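Local coordinates for major extracellular endoglucanase (Xanthomonas campestris pv. campestris, PDB 4TUF), which hydrolyses internal beta-1,4-glucosidic linkages of cellulose, lichenin and cereal beta-D-glucans, this chain being the catalytic domain of the secreted enzyme, at residues L185-E196 with I226-H236. Sequence-based numbering, arbitrary orientation.
Sequences LAVAPKWLIAVE and IPANRLLLAPH. With 2HP (dihydrogenphosphate ion), chain F.
Ile193, Ala194 and Val195 pair in parallel with Leu231, Leu232 and Leu233, and four main-chain hydrogen bonds join the two strands: Ile193 N to Arg230 O (3.0 Å), Leu232 N to Ile193 O, Val195 N to Leu232 O and Ala234 N to Val195 O. Leu232 thus both gives and accepts a bond, and its carbonyl also receives a CA-H...O contact from Ala194 CA.

Apolar side chains divide between the two sheet faces. On one, the CG2 branch of Val195, beside the backbone N because CG1 lies anti to it (chi1 -180°), meets Leu231 CD1 at 3.7 Å and also touches Ile226 CD1; helix 173-187 covers this layer through Ser181, Val184 and Trp173. The other face carries Ala194 and Leu232. Before the strands, Leu185 CD1 meets Pro227 CG tip to tip at 3.8 Å.

The polar grip at the N-terminal end belongs to Arg230. Its chain bends at chi2 (-60°), and Arg230 NE and NH1 approach the single oxygen Pro189 O side-on, NE at 2.9 Å, with that oxygen near the guanidinium plane. Arg230 NH2 bonds to Asn229 O (2.8 Å), while NH1 and NH2 hold dihydrogenphosphate O4 and O2 respectively. Bonds from all three nitrogens probably hold the group's rotation.

At the C-terminal end Glu196 OE1 lies over one face of the His236 ring, toward its rim, carboxylate and ring planes 22° apart; OE1 is 3.1 Å from His236 NE2, but the angle is too poor for a hydrogen bond. OE1 instead accepts a hydrogen bond from Glu157 N, and OE2 forms a salt bridge with Arg58, whereas His236 ND1 bonds to Glu157 OE2. Such neighbouring parallel strands, bringing residues from their C-terminal ends to the probable proton donor Glu157, are characteristic of the TIM barrel of glycosyl hydrolase family 5.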
# COMPACT_ATOMS: atom_id res chain seq x y z
N LEU A 185 10.76 -9.41 11.49
CA LEU A 185 10.22 -10.49 12.31
C LEU A 185 11.10 -10.79 13.53
O LEU A 185 10.64 -11.40 14.50
CB LEU A 185 10.03 -11.76 11.48
CG LEU A 185 8.92 -11.74 10.43
CD1 LEU A 185 8.78 -13.11 9.75
CD2 LEU A 185 7.59 -11.31 11.03
N ALA A 186 12.35 -10.37 13.49
CA ALA A 186 13.23 -10.55 14.64
C ALA A 186 12.78 -9.66 15.78
O ALA A 186 13.04 -9.96 16.95
CB ALA A 186 14.67 -10.25 14.26
N VAL A 187 12.11 -8.57 15.44
CA VAL A 187 11.71 -7.56 16.41
C VAL A 187 10.22 -7.63 16.68
O VAL A 187 9.77 -7.45 17.82
CB VAL A 187 12.07 -6.14 15.94
CG1 VAL A 187 11.80 -5.15 17.04
CG2 VAL A 187 13.52 -6.08 15.53
N ALA A 188 9.45 -7.87 15.63
CA ALA A 188 7.99 -7.95 15.72
C ALA A 188 7.51 -9.24 15.06
O ALA A 188 7.04 -9.23 13.92
CB ALA A 188 7.35 -6.74 15.06
N PRO A 189 7.63 -10.38 15.77
CA PRO A 189 7.35 -11.68 15.15
C PRO A 189 5.87 -11.94 14.88
O PRO A 189 5.54 -12.92 14.21
CB PRO A 189 7.90 -12.68 16.18
CG PRO A 189 7.93 -11.93 17.46
CD PRO A 189 8.20 -10.51 17.12
N LYS A 190 4.99 -11.07 15.37
CA LYS A 190 3.55 -11.20 15.13
C LYS A 190 3.06 -10.26 14.03
O LYS A 190 1.85 -10.13 13.80
CB LYS A 190 2.79 -10.93 16.43
CG LYS A 190 2.92 -12.05 17.45
CD LYS A 190 2.42 -11.65 18.82
CE LYS A 190 1.00 -11.14 18.77
NZ LYS A 190 0.44 -10.88 20.13
N TRP A 191 3.99 -9.61 13.34
CA TRP A 191 3.64 -8.72 12.24
C TRP A 191 3.61 -9.46 10.90
O TRP A 191 4.37 -10.39 10.68
CB TRP A 191 4.63 -7.56 12.14
CG TRP A 191 4.32 -6.42 13.05
CD1 TRP A 191 3.53 -6.44 14.16
CD2 TRP A 191 4.79 -5.07 12.92
NE1 TRP A 191 3.48 -5.19 14.73
CE2 TRP A 191 4.25 -4.33 13.98
CE3 TRP A 191 5.62 -4.42 11.99
CZ2 TRP A 191 4.51 -2.97 14.16
CZ3 TRP A 191 5.87 -3.07 12.17
CH2 TRP A 191 5.32 -2.36 13.24
N LEU A 192 2.72 -9.02 10.01
CA LEU A 192 2.71 -9.51 8.64
C LEU A 192 3.74 -8.77 7.79
O LEU A 192 4.03 -7.59 8.02
CB LEU A 192 1.33 -9.36 8.02
CG LEU A 192 0.15 -10.02 8.74
CD1 LEU A 192 -1.13 -9.74 7.96
CD2 LEU A 192 0.37 -11.51 8.90
N ILE A 193 4.28 -9.46 6.80
CA ILE A 193 5.22 -8.87 5.87
C ILE A 193 4.57 -8.75 4.50
O ILE A 193 4.24 -9.75 3.88
CB ILE A 193 6.50 -9.71 5.77
CG1 ILE A 193 7.09 -9.96 7.16
CG2 ILE A 193 7.53 -9.04 4.87
CD1 ILE A 193 7.60 -8.71 7.83
N ALA A 194 4.36 -7.52 4.04
CA ALA A 194 3.78 -7.33 2.72
C ALA A 194 4.88 -7.15 1.68
O ALA A 194 5.79 -6.33 1.86
CB ALA A 194 2.84 -6.14 2.70
N VAL A 195 4.80 -7.93 0.61
CA VAL A 195 5.79 -7.86 -0.46
C VAL A 195 5.12 -7.52 -1.78
O VAL A 195 4.10 -8.10 -2.15
CB VAL A 195 6.56 -9.18 -0.60
CG1 VAL A 195 7.59 -9.08 -1.72
CG2 VAL A 195 7.22 -9.54 0.72
N GLU A 196 5.70 -6.57 -2.50
CA GLU A 196 5.16 -6.15 -3.78
C GLU A 196 5.94 -6.78 -4.91
O GLU A 196 7.04 -7.32 -4.72
CB GLU A 196 5.18 -4.63 -3.90
CG GLU A 196 4.46 -3.90 -2.77
CD GLU A 196 4.56 -2.39 -2.90
OE1 GLU A 196 4.56 -1.90 -4.06
OE2 GLU A 196 4.66 -1.70 -1.86
N ILE A 226 10.28 -16.49 3.15
CA ILE A 226 9.53 -15.74 4.15
C ILE A 226 8.46 -16.68 4.68
O ILE A 226 7.81 -17.37 3.89
CB ILE A 226 8.89 -14.46 3.55
CG1 ILE A 226 9.97 -13.52 3.00
CG2 ILE A 226 8.02 -13.72 4.57
CD1 ILE A 226 9.40 -12.23 2.45
N PRO A 227 8.27 -16.73 6.02
CA PRO A 227 7.32 -17.68 6.61
C PRO A 227 5.94 -17.62 5.96
O PRO A 227 5.41 -16.53 5.75
CB PRO A 227 7.25 -17.24 8.08
CG PRO A 227 8.58 -16.62 8.34
CD PRO A 227 8.97 -15.94 7.05
N ALA A 228 5.39 -18.78 5.64
CA ALA A 228 4.10 -18.86 4.96
C ALA A 228 3.00 -18.17 5.76
O ALA A 228 2.08 -17.58 5.18
CB ALA A 228 3.72 -20.32 4.70
N ASN A 229 3.11 -18.23 7.08
CA ASN A 229 2.08 -17.66 7.94
C ASN A 229 2.32 -16.18 8.29
O ASN A 229 1.72 -15.66 9.24
CB ASN A 229 1.93 -18.50 9.22
CG ASN A 229 3.20 -18.56 10.05
OD1 ASN A 229 4.15 -17.79 9.85
ND2 ASN A 229 3.23 -19.49 11.00
N ARG A 230 3.18 -15.52 7.53
CA ARG A 230 3.35 -14.07 7.66
C ARG A 230 3.33 -13.36 6.31
O ARG A 230 3.12 -12.15 6.25
CB ARG A 230 4.66 -13.74 8.37
CG ARG A 230 4.73 -14.18 9.81
CD ARG A 230 3.65 -13.55 10.64
NE ARG A 230 3.81 -13.90 12.05
CZ ARG A 230 3.31 -15.00 12.60
NH1 ARG A 230 3.52 -15.25 13.88
NH2 ARG A 230 2.62 -15.85 11.86
N LEU A 231 3.58 -14.10 5.23
CA LEU A 231 3.75 -13.49 3.92
C LEU A 231 2.44 -13.05 3.30
O LEU A 231 1.53 -13.84 3.07
CB LEU A 231 4.46 -14.46 2.97
CG LEU A 231 4.57 -13.95 1.53
CD1 LEU A 231 5.38 -12.66 1.45
CD2 LEU A 231 5.17 -15.03 0.66
N LEU A 232 2.36 -11.75 3.02
CA LEU A 232 1.19 -11.16 2.39
C LEU A 232 1.64 -10.51 1.09
O LEU A 232 2.49 -9.61 1.11
CB LEU A 232 0.54 -10.15 3.34
CG LEU A 232 -0.66 -9.31 2.89
CD1 LEU A 232 -1.90 -10.18 2.63
CD2 LEU A 232 -0.96 -8.24 3.93
N LEU A 233 1.11 -10.97 -0.04
CA LEU A 233 1.49 -10.40 -1.33
C LEU A 233 0.60 -9.20 -1.63
O LEU A 233 -0.63 -9.27 -1.50
CB LEU A 233 1.39 -11.44 -2.44
CG LEU A 233 2.26 -12.69 -2.37
CD1 LEU A 233 1.90 -13.61 -3.52
CD2 LEU A 233 3.74 -12.34 -2.43
N ALA A 234 1.22 -8.09 -2.04
CA ALA A 234 0.48 -6.84 -2.18
C ALA A 234 0.89 -6.03 -3.41
O ALA A 234 1.40 -4.92 -3.28
CB ALA A 234 0.66 -6.00 -0.92
N PRO A 235 0.64 -6.57 -4.61
CA PRO A 235 1.03 -5.82 -5.80
C PRO A 235 0.15 -4.59 -6.01
O PRO A 235 -0.87 -4.43 -5.33
CB PRO A 235 0.82 -6.83 -6.93
CG PRO A 235 -0.28 -7.69 -6.44
CD PRO A 235 -0.07 -7.81 -4.95
N HIS A 236 0.56 -3.73 -6.93
CA HIS A 236 -0.23 -2.57 -7.30
C HIS A 236 -0.76 -2.75 -8.72
O HIS A 236 -0.15 -3.45 -9.53
CB HIS A 236 0.59 -1.29 -7.20
CG HIS A 236 1.09 -0.99 -5.82
ND1 HIS A 236 1.70 0.21 -5.50
CD2 HIS A 236 1.08 -1.73 -4.68
CE1 HIS A 236 2.04 0.19 -4.22
NE2 HIS A 236 1.67 -0.97 -3.70
P 2HP F . 1.36 -18.32 14.53
O1 2HP F . 0.96 -19.58 15.25
O2 2HP F . 0.97 -18.44 13.08
O3 2HP F . 0.65 -17.13 15.14
O4 2HP F . 2.85 -18.12 14.65